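Local coordinates for protein ORF98 PTP-2 (Cydia pomonella granulosis virus, PDB 6I28) that probably acts as a viral dual-specificity protein phosphatase that removes phosphate from tyrosine and serine or threonine residues, with MAP kinases as possible substrates, at residues 28-33 with 51-56; 17-22 with 35-40; 114-119 with 140-145; 118-123 with 128-133. All blocks are in the same frame, centred on the assembly; numbering follows the deposited sequence.

Contact 1: 28-33 with 51-56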
loop_
_atom_site.group_PDB
_atom_site.type_symbol
_atom_site.label_atom_id
_atom_site.label_comp_id
_atom_site.label_asym_id
_atom_site.label_seq_id
_atom_site.Cartn_x
_atom_site.Cartn_y
_atom_site.Cartn_z
ATOM N N ILE A 28 15.880 -13.204 -2.002
ATOM C CA ILE A 28 17.212 -12.664 -1.705
ATOM C C ILE A 28 17.351 -11.261 -2.269
ATOM O O ILE A 28 17.835 -10.340 -1.593
ATOM C CB ILE A 28 18.318 -13.589 -2.255
ATOM C CG1 ILE A 28 18.223 -14.965 -1.593
ATOM C CG2 ILE A 28 19.674 -12.982 -2.005
ATOM C CD1 ILE A 28 18.547 -14.981 -0.120
ATOM N N ALA A 29 16.941 -11.072 -3.521
ATOM C CA ALA A 29 16.857 -9.726 -4.075
ATOM C C ALA A 29 15.983 -8.816 -3.208
ATOM O O ALA A 29 16.347 -7.680 -2.917
ATOM C CB ALA A 29 16.331 -9.803 -5.505
ATOM N N MET A 30 14.811 -9.300 -2.784
ATOM C CA MET A 30 13.926 -8.505 -1.954
ATOM C C MET A 30 14.588 -8.160 -0.631
ATOM O O MET A 30 14.533 -7.022 -0.174
ATOM C CB MET A 30 12.644 -9.276 -1.719
ATOM C CG MET A 30 11.623 -8.526 -0.931
ATOM S SD MET A 30 10.236 -9.572 -0.494
ATOM C CE MET A 30 9.081 -8.356 -0.070
ATOM N N ARG A 31 15.212 -9.144 0.008
ATOM C CA ARG A 31 15.918 -8.873 1.254
ATOM C C ARG A 31 17.014 -7.839 1.049
ATOM O O ARG A 31 17.161 -6.919 1.859
ATOM C CB ARG A 31 16.466 -10.192 1.807
ATOM C CG ARG A 31 17.263 -10.054 3.095
ATOM C CD ARG A 31 17.870 -11.403 3.506
ATOM N NE ARG A 31 18.934 -11.280 4.494
ATOM C CZ ARG A 31 18.745 -11.286 5.811
ATOM N NH1 ARG A 31 17.525 -11.413 6.318
ATOM N NH2 ARG A 31 19.798 -11.179 6.630
ATOM N N HIS A 32 17.768 -7.945 -0.043
ATOM C CA HIS A 32 18.808 -6.965 -0.345
ATOM C C HIS A 32 18.234 -5.560 -0.488
ATOM O O HIS A 32 18.797 -4.599 0.034
ATOM C CB HIS A 32 19.524 -7.376 -1.618
ATOM C CG HIS A 32 20.700 -6.523 -1.971
ATOM N ND1 HIS A 32 20.647 -5.547 -2.946
ATOM C CD2 HIS A 32 21.975 -6.525 -1.514
ATOM C CE1 HIS A 32 21.838 -4.986 -3.076
ATOM N NE2 HIS A 32 22.661 -5.561 -2.218
ATOM N N PHE A 33 17.086 -5.427 -1.156
ATOM C CA PHE A 33 16.447 -4.120 -1.309
ATOM C C PHE A 33 15.985 -3.561 0.034
ATOM O O PHE A 33 16.207 -2.376 0.343
ATOM C CB PHE A 33 15.284 -4.236 -2.272
ATOM C CG PHE A 33 14.571 -2.942 -2.510
ATOM C CD1 PHE A 33 13.632 -2.444 -1.598
ATOM C CD2 PHE A 33 14.853 -2.202 -3.657
ATOM C CE1 PHE A 33 12.983 -1.253 -1.829
ATOM C CE2 PHE A 33 14.214 -1.028 -3.888
ATOM C CZ PHE A 33 13.263 -0.535 -2.966
ATOM N N ALA A 51 4.890 -17.269 4.323
ATOM C CA ALA A 51 5.868 -17.693 5.322
ATOM C C ALA A 51 7.302 -17.678 4.801
ATOM O O ALA A 51 8.217 -17.317 5.567
ATOM C CB ALA A 51 5.499 -19.093 5.827
ATOM N N PRO A 52 7.567 -18.037 3.552
ATOM C CA PRO A 52 8.946 -17.931 3.043
ATOM C C PRO A 52 9.436 -16.504 2.973
ATOM O O PRO A 52 10.627 -16.241 3.214
ATOM C CB PRO A 52 8.851 -18.539 1.638
ATOM C CG PRO A 52 7.610 -19.477 1.722
ATOM C CD PRO A 52 6.668 -18.783 2.651
ATOM N N ILE A 53 8.565 -15.568 2.601
ATOM C CA ILE A 53 8.982 -14.172 2.572
ATOM C C ILE A 53 9.267 -13.694 3.987
ATOM O O ILE A 53 10.269 -13.023 4.234
ATOM C CB ILE A 53 7.931 -13.288 1.887
ATOM C CG1 ILE A 53 7.694 -13.770 0.464
ATOM C CG2 ILE A 53 8.416 -11.868 1.848
ATOM C CD1 ILE A 53 6.601 -13.023 -0.227
ATOM N N LYS A 54 8.367 -14.011 4.932
ATOM C CA LYS A 54 8.595 -13.645 6.330
ATOM C C LYS A 54 9.917 -14.219 6.824
ATOM O O LYS A 54 10.693 -13.534 7.487
ATOM C CB LYS A 54 7.458 -14.156 7.218
ATOM C CG LYS A 54 6.210 -13.333 7.116
ATOM C CD LYS A 54 5.262 -13.436 8.327
ATOM C CE LYS A 54 4.132 -12.361 8.207
ATOM N NZ LYS A 54 3.337 -12.123 9.440
ATOM N N ARG A 55 10.176 -15.490 6.524
ATOM C CA ARG A 55 11.391 -16.128 7.000
ATOM C C ARG A 55 12.626 -15.465 6.404
ATOM O O ARG A 55 13.603 -15.196 7.110
ATOM C CB ARG A 55 11.365 -17.620 6.661
ATOM C CG ARG A 55 12.473 -18.421 7.373
ATOM C CD ARG A 55 12.205 -19.964 7.385
ATOM N NE ARG A 55 10.784 -20.233 7.598
ATOM C CZ ARG A 55 10.029 -20.977 6.803
ATOM N NH1 ARG A 55 10.556 -21.561 5.743
ATOM N NH2 ARG A 55 8.747 -21.141 7.083
ATOM N N ALA A 56 12.595 -15.160 5.109
ATOM C CA ALA A 56 13.806 -14.654 4.475
ATOM C C ALA A 56 14.098 -13.239 4.929
ATOM O O ALA A 56 15.263 -12.886 5.141
ATOM C CB ALA A 56 13.678 -14.711 2.954
#
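Arg31 of helix 27-36 and Ala56 of helix 51-57 are joined by one polar bond, while Met30 and Ile53 touch through apolar atoms nearer the core. The Arg31 side chain has CG anti to the backbone N (chi1 178°) and runs extended out to NE, which carries its guanidinium across to the neighbouring helix. There NH1 donates to Ala56 O at 2.9 Å. The acceptor lies at the guanidinium edge but 25° out of its plane, and NH1 lies in the carbonyl plane, with a moderately bent N-H...O angle of 141°. Arg31 CD packs against the same Ala56 O at 3.4 Å, so that the CD methylene and a guanidinium N-H both border one carbonyl close to the C-terminal end of its helix. The two helices follow successive strands of the central sheet in the dual-specificity phosphatase fold, and both lean on strand 100-103: Met30 reaches Leu101 and His103, and Ile53 meets His103. Between the two helices, the extended Met30 chain brings its thioether to the CG2 branch of Ile53, SD lying 3.8 Å and CE 4.1 Å from that methyl. The two side chains cross at about a right angle, and Phe23 touches both. Arg31 NH2, on the far side of the guanidinium from this bond, lies close to the like-charged Arg35 NH1.

Contact 2: 17-22 with 35-40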
loop_
_atom_site.group_PDB
_atom_site.type_symbol
_atom_site.label_atom_id
_atom_site.label_comp_id
_atom_site.label_asym_id
_atom_site.label_seq_id
_atom_site.Cartn_x
_atom_site.Cartn_y
_atom_site.Cartn_z
ATOM N N ASP A 17 7.969 7.938 3.229
ATOM C CA ASP A 17 7.477 6.877 4.108
ATOM C C ASP A 17 7.218 5.539 3.434
ATOM O O ASP A 17 7.135 4.517 4.132
ATOM C CB ASP A 17 6.134 7.280 4.766
ATOM C CG ASP A 17 6.185 8.577 5.495
ATOM O OD1 ASP A 17 7.173 8.795 6.243
ATOM O OD2 ASP A 17 5.233 9.450 5.299
ATOM N N LEU A 18 7.030 5.503 2.107
ATOM C CA LEU A 18 6.453 4.358 1.422
ATOM C C LEU A 18 7.250 3.942 0.198
ATOM O O LEU A 18 7.670 4.802 -0.587
ATOM C CB LEU A 18 5.013 4.666 0.930
ATOM C CG LEU A 18 3.942 4.929 1.958
ATOM C CD1 LEU A 18 2.660 5.238 1.217
ATOM C CD2 LEU A 18 3.771 3.741 2.946
ATOM N N PHE A 19 7.459 2.631 0.069
ATOM C CA PHE A 19 7.817 1.916 -1.157
ATOM C C PHE A 19 6.665 1.036 -1.633
ATOM O O PHE A 19 5.879 0.509 -0.835
ATOM C CB PHE A 19 9.047 1.030 -0.954
ATOM C CG PHE A 19 10.277 1.770 -0.562
ATOM C CD1 PHE A 19 10.475 2.226 0.722
ATOM C CD2 PHE A 19 11.267 1.990 -1.488
ATOM C CE1 PHE A 19 11.629 2.886 1.034
ATOM C CE2 PHE A 19 12.411 2.658 -1.147
ATOM C CZ PHE A 19 12.581 3.108 0.094
ATOM N N VAL A 20 6.546 0.893 -2.956
ATOM C CA VAL A 20 5.607 -0.048 -3.573
ATOM C C VAL A 20 6.354 -0.947 -4.563
ATOM O O VAL A 20 7.180 -0.478 -5.360
ATOM C CB VAL A 20 4.463 0.669 -4.311
ATOM C CG1 VAL A 20 3.685 -0.352 -5.081
ATOM C CG2 VAL A 20 3.645 1.464 -3.390
ATOM N N GLY A 21 6.092 -2.242 -4.513
ATOM C CA GLY A 21 6.726 -3.148 -5.438
ATOM C C GLY A 21 6.005 -4.463 -5.560
ATOM O O GLY A 21 4.890 -4.637 -5.053
ATOM N N GLY A 22 6.675 -5.393 -6.230
ATOM C CA GLY A 22 6.079 -6.687 -6.498
ATOM C C GLY A 22 6.748 -7.814 -5.739
ATOM O O GLY A 22 7.311 -7.600 -4.673
ATOM N N ARG A 35 17.046 -4.253 3.132
ATOM C CA ARG A 35 18.152 -3.886 4.022
ATOM C C ARG A 35 18.941 -2.703 3.483
ATOM O O ARG A 35 19.307 -1.804 4.246
ATOM C CB ARG A 35 19.055 -5.099 4.270
ATOM C CG ARG A 35 18.339 -6.178 5.085
ATOM C CD ARG A 35 19.060 -7.510 5.035
ATOM N NE ARG A 35 20.247 -7.499 5.880
ATOM C CZ ARG A 35 20.266 -7.859 7.157
ATOM N NH1 ARG A 35 19.152 -8.271 7.752
ATOM N NH2 ARG A 35 21.404 -7.816 7.830
ATOM N N GLN A 36 19.202 -2.667 2.175
ATOM C CA GLN A 36 19.958 -1.547 1.593
ATOM C C GLN A 36 19.239 -0.215 1.802
ATOM O O GLN A 36 19.884 0.811 2.046
ATOM C CB GLN A 36 20.169 -1.787 0.097
ATOM C CG GLN A 36 21.246 -0.941 -0.536
ATOM C CD GLN A 36 21.877 -1.594 -1.780
ATOM O OE1 GLN A 36 22.972 -2.174 -1.719
ATOM N NE2 GLN A 36 21.188 -1.494 -2.896
ATOM N N ASN A 37 17.915 -0.208 1.681
ATOM C CA ASN A 37 17.092 1.004 1.705
ATOM C C ASN A 37 16.511 1.331 3.073
ATOM O O ASN A 37 15.689 2.259 3.177
ATOM C CB ASN A 37 15.967 0.869 0.669
ATOM C CG ASN A 37 16.479 0.993 -0.746
ATOM O OD1 ASN A 37 16.891 2.082 -1.148
ATOM N ND2 ASN A 37 16.524 -0.110 -1.485
ATOM N N ASN A 38 16.928 0.611 4.127
ATOM C CA ASN A 38 16.460 0.827 5.509
ATOM C C ASN A 38 14.938 0.724 5.626
ATOM O O ASN A 38 14.313 1.486 6.356
ATOM C CB ASN A 38 16.954 2.166 6.068
ATOM C CG ASN A 38 16.715 2.302 7.541
ATOM O OD1 ASN A 38 16.945 1.355 8.307
ATOM N ND2 ASN A 38 16.260 3.476 7.968
ATOM N N VAL A 39 14.338 -0.194 4.875
ATOM C CA VAL A 39 12.899 -0.431 5.004
ATOM C C VAL A 39 12.661 -1.041 6.376
ATOM O O VAL A 39 13.216 -2.080 6.690
ATOM C CB VAL A 39 12.380 -1.360 3.888
ATOM C CG1 VAL A 39 10.921 -1.766 4.163
ATOM C CG2 VAL A 39 12.524 -0.676 2.535
ATOM N N GLY A 40 11.794 -0.428 7.171
ATOM C CA GLY A 40 11.571 -0.883 8.528
ATOM C C GLY A 40 10.432 -1.862 8.690
ATOM O O GLY A 40 10.364 -2.582 9.700
#
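The Schellman motif that ends helix 27-36 sets Asn37 and Val39 against the ring of Phe19 on strand 18-21. Asn38, with its positive phi of 57°, is the C-prime residue of this motif, where Val39 N reaches Val34 O and the Asn38 N to Arg35 O bond is weak. The chain then turns back toward the sheet, and Val39 CB points at the strand. Its CG2 branch lies beside the backbone N and settles over one face of the Phe19 ring, 4.0 Å from CE1 and the same from CD1. Farther along the ring, Phe19 CZ is 4.1 Å from Asn37 CB in an oblique approach that uses the CB methylene, while Asn37 ND2 turns back to bond Phe33 O in the last turns of the helix. Phe33 also brings its ring to Phe19, the planes roughly perpendicular, and Leu101 touches both Phe19 and Val39. Across the two segments the touching atoms are all carbons. Strand 18-21, helix 27-36 and strand 41-46 form a beta-alpha-beta crossover that passes over strand 100-103, an arrangement characteristic of the central alpha/beta sheet of cysteine-dependent phosphatases.

Contact 3: 114-119 with 140-145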
loop_
_atom_site.group_PDB
_atom_site.type_symbol
_atom_site.label_atom_id
_atom_site.label_comp_id
_atom_site.label_asym_id
_atom_site.label_seq_id
_atom_site.Cartn_x
_atom_site.Cartn_y
_atom_site.Cartn_z
ATOM N N LEU A 114 -3.399 0.241 -1.713
ATOM C CA LEU A 114 -3.185 0.663 -0.332
ATOM C C LEU A 114 -2.327 1.913 -0.216
ATOM O O LEU A 114 -2.596 2.761 0.657
ATOM C CB LEU A 114 -2.576 -0.474 0.490
ATOM C CG LEU A 114 -2.262 -0.249 1.976
ATOM C CD1 LEU A 114 -3.504 0.182 2.715
ATOM C CD2 LEU A 114 -1.637 -1.504 2.607
ATOM N N ALA A 115 -1.267 2.021 -1.022
ATOM C CA ALA A 115 -0.432 3.221 -0.997
ATOM C C ALA A 115 -1.245 4.455 -1.346
ATOM O O ALA A 115 -1.164 5.483 -0.645
ATOM C CB ALA A 115 0.740 3.045 -1.942
ATOM N N ILE A 116 -2.085 4.356 -2.373
ATOM C CA ILE A 116 -2.880 5.496 -2.815
ATOM C C ILE A 116 -3.839 5.884 -1.709
ATOM O O ILE A 116 -4.028 7.063 -1.424
ATOM C CB ILE A 116 -3.608 5.168 -4.135
ATOM C CG1 ILE A 116 -2.639 5.075 -5.325
ATOM C CG2 ILE A 116 -4.737 6.208 -4.439
ATOM C CD1 ILE A 116 -3.265 4.701 -6.693
ATOM N N TYR A 117 -4.428 4.896 -1.040
ATOM C CA TYR A 117 -5.397 5.185 0.006
ATOM C C TYR A 117 -4.721 5.834 1.210
ATOM O O TYR A 117 -5.248 6.803 1.788
ATOM C CB TYR A 117 -6.078 3.899 0.464
ATOM C CG TYR A 117 -7.078 4.144 1.597
ATOM C CD1 TYR A 117 -8.126 4.979 1.458
ATOM C CD2 TYR A 117 -6.928 3.518 2.811
ATOM C CE1 TYR A 117 -9.059 5.206 2.492
ATOM C CE2 TYR A 117 -7.806 3.705 3.870
ATOM C CZ TYR A 117 -8.872 4.555 3.726
ATOM O OH TYR A 117 -9.778 4.778 4.750
ATOM N N TYR A 118 -3.555 5.317 1.613
ATOM C CA TYR A 118 -2.800 5.990 2.637
ATOM C C TYR A 118 -2.530 7.436 2.319
ATOM O O TYR A 118 -2.698 8.288 3.192
ATOM C CB TYR A 118 -1.498 5.246 2.941
ATOM C CG TYR A 118 -0.754 5.847 4.079
ATOM C CD1 TYR A 118 -1.125 5.521 5.376
ATOM C CD2 TYR A 118 0.266 6.795 3.910
ATOM C CE1 TYR A 118 -0.513 6.060 6.445
ATOM C CE2 TYR A 118 0.929 7.324 5.044
ATOM C CZ TYR A 118 0.497 6.965 6.305
ATOM O OH TYR A 118 1.061 7.457 7.465
ATOM N N ILE A 119 -2.216 7.770 1.048
ATOM C CA ILE A 119 -1.958 9.162 0.695
ATOM C C ILE A 119 -3.245 9.985 0.630
ATOM O O ILE A 119 -3.268 11.132 1.079
ATOM C CB ILE A 119 -1.162 9.152 -0.639
ATOM C CG1 ILE A 119 0.266 8.593 -0.389
ATOM C CG2 ILE A 119 -1.118 10.540 -1.301
ATOM C CD1 ILE A 119 1.114 8.514 -1.615
ATOM N N VAL A 140 1.435 2.795 -12.008
ATOM C CA VAL A 140 0.528 1.855 -11.359
ATOM C C VAL A 140 -0.790 1.863 -12.122
ATOM O O VAL A 140 -1.069 2.773 -12.921
ATOM C CB VAL A 140 0.319 2.224 -9.870
ATOM C CG1 VAL A 140 1.611 2.117 -9.127
ATOM C CG2 VAL A 140 -0.231 3.672 -9.796
ATOM N N HIS A 141 -1.590 0.830 -11.899
ATOM C CA HIS A 141 -2.849 0.657 -12.615
ATOM C C HIS A 141 -3.791 -0.193 -11.764
ATOM O O HIS A 141 -3.948 -1.397 -12.011
ATOM C CB HIS A 141 -2.624 0.008 -13.985
ATOM C CG HIS A 141 -3.790 0.155 -14.914
ATOM N ND1 HIS A 141 -4.444 -0.924 -15.470
ATOM C CD2 HIS A 141 -4.433 1.256 -15.368
ATOM C CE1 HIS A 141 -5.426 -0.495 -16.245
ATOM N NE2 HIS A 141 -5.436 0.823 -16.208
ATOM N N PRO A 142 -4.442 0.402 -10.768
ATOM C CA PRO A 142 -5.357 -0.372 -9.925
ATOM C C PRO A 142 -6.516 -0.920 -10.735
ATOM O O PRO A 142 -7.076 -0.244 -11.609
ATOM C CB PRO A 142 -5.826 0.647 -8.874
ATOM C CG PRO A 142 -4.745 1.687 -8.846
ATOM C CD PRO A 142 -4.290 1.786 -10.289
ATOM N N SER A 143 -6.860 -2.165 -10.461
ATOM C CA SER A 143 -8.034 -2.732 -11.103
ATOM C C SER A 143 -9.264 -1.874 -10.853
ATOM O O SER A 143 -9.379 -1.198 -9.831
ATOM C CB SER A 143 -8.287 -4.139 -10.589
ATOM O OG SER A 143 -7.097 -4.918 -10.659
ATOM N N GLU A 144 -10.217 -1.965 -11.778
ATOM C CA GLU A 144 -11.387 -1.096 -11.710
ATOM C C GLU A 144 -12.082 -1.179 -10.354
ATOM O O GLU A 144 -12.511 -0.154 -9.807
ATOM C CB GLU A 144 -12.384 -1.438 -12.822
ATOM C CG GLU A 144 -12.171 -0.639 -14.082
ATOM C CD GLU A 144 -13.266 -0.872 -15.123
ATOM O OE1 GLU A 144 -12.916 -1.073 -16.309
ATOM O OE2 GLU A 144 -14.467 -0.845 -14.754
ATOM N N HIS A 145 -12.227 -2.386 -9.795
ATOM C CA HIS A 145 -12.955 -2.472 -8.528
ATOM C C HIS A 145 -12.177 -1.843 -7.374
ATOM O O HIS A 145 -12.781 -1.379 -6.394
ATOM C CB HIS A 145 -13.340 -3.920 -8.198
ATOM C CG HIS A 145 -12.193 -4.799 -7.823
ATOM N ND1 HIS A 145 -11.305 -5.306 -8.757
ATOM C CD2 HIS A 145 -11.812 -5.308 -6.629
ATOM C CE1 HIS A 145 -10.415 -6.070 -8.149
ATOM N NE2 HIS A 145 -10.688 -6.072 -6.855
#
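Ile116 on helix 110-123 meets Val140 and Pro142 through the last atom of its side chain. CB points toward segment 140-145, yet it stops 6.0 Å short of Pro142 CG. The CG2 branch, anti to the backbone N, remains 6.3 Å from Pro142 CG. CG1 takes the place beside the backbone N (chi1 -71°) and comes within about 5.3 Å of both Pro142 CG and Val140 CG2. From CG1 the chain continues fully extended (chi2 178°), and this carries CD1 into contact. The terminal methyl lies 4.0 Å from Pro142 CG, the two side chains crossing at about a right angle, and a looser 4.5 Å from Val140 CG2. These two partners sit 5.0 Å apart from each other, CG2 of Val140 to CG of Pro142, so the methyl borders both.

Helix 110-123 starts at the arginine that closes the HCxxGxxR phosphate-binding loop (P-loop) of the phosphatase fold, and segment 140-145 runs past that loop. The backbone of His141 is hydrogen-bonded to Val108 in the loop, and Ser143 OG bonds Ser109 OG and Asp71 OD1. Val140 and Pro142 thus turn to the helix, while the His141 backbone and Ser143 side chain bond to the loop, which as in other phosphatases of this family probably forms the active site. Tyr127 lies against both Ile116 and Pro142, and Phe131 against Val140 and against the Ile116 CD1 methyl itself; Leu150 from helix 144-151 also reaches Ile116.

Contact 4: 118-123 with 128-133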
loop_
_atom_site.group_PDB
_atom_site.type_symbol
_atom_site.label_atom_id
_atom_site.label_comp_id
_atom_site.label_asym_id
_atom_site.label_seq_id
_atom_site.Cartn_x
_atom_site.Cartn_y
_atom_site.Cartn_z
ATOM N N TYR A 118 -3.555 5.317 1.613
ATOM C CA TYR A 118 -2.800 5.990 2.637
ATOM C C TYR A 118 -2.530 7.436 2.319
ATOM O O TYR A 118 -2.698 8.288 3.192
ATOM C CB TYR A 118 -1.498 5.246 2.941
ATOM C CG TYR A 118 -0.754 5.847 4.079
ATOM C CD1 TYR A 118 -1.125 5.521 5.376
ATOM C CD2 TYR A 118 0.266 6.795 3.910
ATOM C CE1 TYR A 118 -0.513 6.060 6.445
ATOM C CE2 TYR A 118 0.929 7.324 5.044
ATOM C CZ TYR A 118 0.497 6.965 6.305
ATOM O OH TYR A 118 1.061 7.457 7.465
ATOM N N ILE A 119 -2.216 7.770 1.048
ATOM C CA ILE A 119 -1.958 9.162 0.695
ATOM C C ILE A 119 -3.245 9.985 0.630
ATOM O O ILE A 119 -3.268 11.132 1.079
ATOM C CB ILE A 119 -1.162 9.152 -0.639
ATOM C CG1 ILE A 119 0.266 8.593 -0.389
ATOM C CG2 ILE A 119 -1.118 10.540 -1.301
ATOM C CD1 ILE A 119 1.114 8.514 -1.615
ATOM N N MET A 120 -4.334 9.403 0.091
ATOM C CA MET A 120 -5.631 10.050 0.108
ATOM C C MET A 120 -6.050 10.428 1.511
ATOM O O MET A 120 -6.446 11.564 1.762
ATOM C CB MET A 120 -6.705 9.136 -0.494
ATOM C CG MET A 120 -6.547 8.793 -1.928
ATOM S SD MET A 120 -7.722 7.542 -2.451
ATOM C CE MET A 120 -9.259 8.255 -1.903
ATOM N N ARG A 121 -5.838 9.540 2.467
ATOM C CA ARG A 121 -6.411 9.775 3.768
ATOM C C ARG A 121 -5.522 10.631 4.673
ATOM O O ARG A 121 -6.028 11.459 5.443
ATOM C CB ARG A 121 -6.685 8.423 4.450
ATOM C CG ARG A 121 -7.242 8.561 5.850
ATOM C CD ARG A 121 -7.889 7.262 6.286
ATOM N NE ARG A 121 -8.056 7.138 7.731
ATOM C CZ ARG A 121 -8.654 6.098 8.331
ATOM N NH1 ARG A 121 -9.169 5.116 7.622
ATOM N NH2 ARG A 121 -8.741 6.046 9.647
ATOM N N THR A 122 -4.209 10.482 4.583
ATOM C CA THR A 122 -3.329 11.338 5.361
ATOM C C THR A 122 -3.281 12.763 4.800
ATOM O O THR A 122 -3.060 13.726 5.548
ATOM C CB THR A 122 -1.899 10.754 5.437
ATOM O OG1 THR A 122 -1.300 10.567 4.138
ATOM C CG2 THR A 122 -1.870 9.410 6.259
ATOM N N ASN A 123 -3.536 12.931 3.517
ATOM C CA ASN A 123 -3.523 14.263 2.915
ATOM C C ASN A 123 -4.915 14.822 2.701
ATOM O O ASN A 123 -5.042 16.005 2.420
ATOM C CB ASN A 123 -2.767 14.223 1.591
ATOM C CG ASN A 123 -1.278 14.072 1.793
ATOM O OD1 ASN A 123 -0.583 15.038 2.059
ATOM N ND2 ASN A 123 -0.796 12.861 1.712
ATOM N N GLU A 128 -8.083 10.743 -7.729
ATOM C CA GLU A 128 -7.340 11.133 -8.927
ATOM C C GLU A 128 -6.080 11.913 -8.556
ATOM O O GLU A 128 -5.028 11.709 -9.149
ATOM C CB GLU A 128 -8.227 11.949 -9.865
ATOM C CG GLU A 128 -8.836 11.107 -11.022
ATOM C CD GLU A 128 -7.780 10.556 -11.974
ATOM O OE1 GLU A 128 -6.894 11.350 -12.390
ATOM O OE2 GLU A 128 -7.832 9.332 -12.296
ATOM N N GLN A 129 -6.156 12.789 -7.554
ATOM C CA GLN A 129 -4.962 13.509 -7.118
ATOM C C GLN A 129 -3.922 12.559 -6.517
ATOM O O GLN A 129 -2.723 12.657 -6.808
ATOM C CB GLN A 129 -5.327 14.578 -6.096
ATOM C CG GLN A 129 -4.248 15.618 -5.933
ATOM C CD GLN A 129 -4.657 16.727 -5.000
ATOM O OE1 GLN A 129 -5.838 17.042 -4.867
ATOM N NE2 GLN A 129 -3.680 17.311 -4.324
ATOM N N ALA A 130 -4.344 11.662 -5.624
ATOM C CA ALA A 130 -3.376 10.745 -5.077
ATOM C C ALA A 130 -2.838 9.795 -6.133
ATOM O O ALA A 130 -1.666 9.402 -6.070
ATOM C CB ALA A 130 -3.996 9.959 -3.922
ATOM N N PHE A 131 -3.686 9.345 -7.059
ATOM C CA PHE A 131 -3.233 8.406 -8.064
ATOM C C PHE A 131 -2.154 9.058 -8.917
ATOM O O PHE A 131 -1.103 8.479 -9.166
ATOM C CB PHE A 131 -4.408 7.922 -8.911
ATOM C CG PHE A 131 -3.986 7.304 -10.217
ATOM C CD1 PHE A 131 -3.483 6.030 -10.309
ATOM C CD2 PHE A 131 -4.111 8.033 -11.380
ATOM C CE1 PHE A 131 -3.098 5.502 -11.541
ATOM C CE2 PHE A 131 -3.716 7.511 -12.608
ATOM C CZ PHE A 131 -3.211 6.273 -12.698
ATOM N N GLN A 132 -2.406 10.276 -9.402
ATOM C CA GLN A 132 -1.375 10.930 -10.200
ATOM C C GLN A 132 -0.069 11.105 -9.433
ATOM O O GLN A 132 1.007 10.907 -10.009
ATOM C CB GLN A 132 -1.882 12.275 -10.742
ATOM C CG GLN A 132 -3.138 12.155 -11.634
ATOM C CD GLN A 132 -2.849 11.589 -13.051
ATOM O OE1 GLN A 132 -3.734 11.032 -13.704
ATOM N NE2 GLN A 132 -1.608 11.712 -13.498
ATOM N N TYR A 133 -0.121 11.463 -8.147
ATOM C CA TYR A 133 1.125 11.587 -7.389
ATOM C C TYR A 133 1.891 10.262 -7.404
ATOM O O TYR A 133 3.089 10.214 -7.729
ATOM C CB TYR A 133 0.865 12.050 -5.943
ATOM C CG TYR A 133 2.172 12.238 -5.180
ATOM C CD1 TYR A 133 2.869 13.450 -5.219
ATOM C CD2 TYR A 133 2.742 11.177 -4.461
ATOM C CE1 TYR A 133 4.082 13.615 -4.555
ATOM C CE2 TYR A 133 3.962 11.326 -3.791
ATOM C CZ TYR A 133 4.624 12.547 -3.838
ATOM O OH TYR A 133 5.842 12.686 -3.173
#
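Met120 and Ala130 form the tight part of this contact, and Ile119 with Tyr133 the looser one. Met120 CG lies 3.4 Å from Ala130 CB, closer than carbons usually pack, and the CA atoms of the pair are only 5.7 Å apart. CG is anti to the carbonyl carbon (chi1 -64°), which holds the methylene against the alanine methyl, and the bend farther out at chi3 turns CE aside. Ile119 CG2 reaches the same methyl at 3.9 Å, from a direction roughly perpendicular to that of Met120 CG. At this small residue the axes of segments 118-123 and 128-133 come within 9.0 Å, their N-to-C directions 123° apart; they belong to 110-123 and 127-137, successive helices of the phosphatase domain joined by a short turn. Toward solvent the packing slackens: Ile119 CD1 approaches Tyr133 CD2 obliquely at 4.2 Å, and this exposed tyrosine has a bound glycerol, probably from the crystallisation liquor, nearby. Near the end of helix 110-123 side chains also bond backbone carbonyls. Asn123 ND2 gives a bond of 3.1 Å to Ile119 O, in the carbonyl plane and on a lone pair, while Thr122 OG1 and Thr122 N grip Tyr118 O from opposite faces of its plane.

Overall arrangement
Contacts 1 and 4 lie on opposite sides of the chain's centre, about 28 Å apart between centres, whereas contact 3 sits nearest the middle. Contacts 1 and 2 share helix 27-36 and meet where Phe33 packs on Phe19; contacts 3 and 4 share helix 110-123, with Tyr118 and Ile119 in both. Strand 18-21 links the two pairs, since Leu18 and Val20 touch Tyr118 and Ala115. The partly buried contact 1 is the one with a hydrogen bond across its segments, from a charged side chain to a backbone carbonyl. Contacts 2, 3 and 4 are buried and meet through carbon atoms alone, though contact 4 extends to an exposed tyrosine.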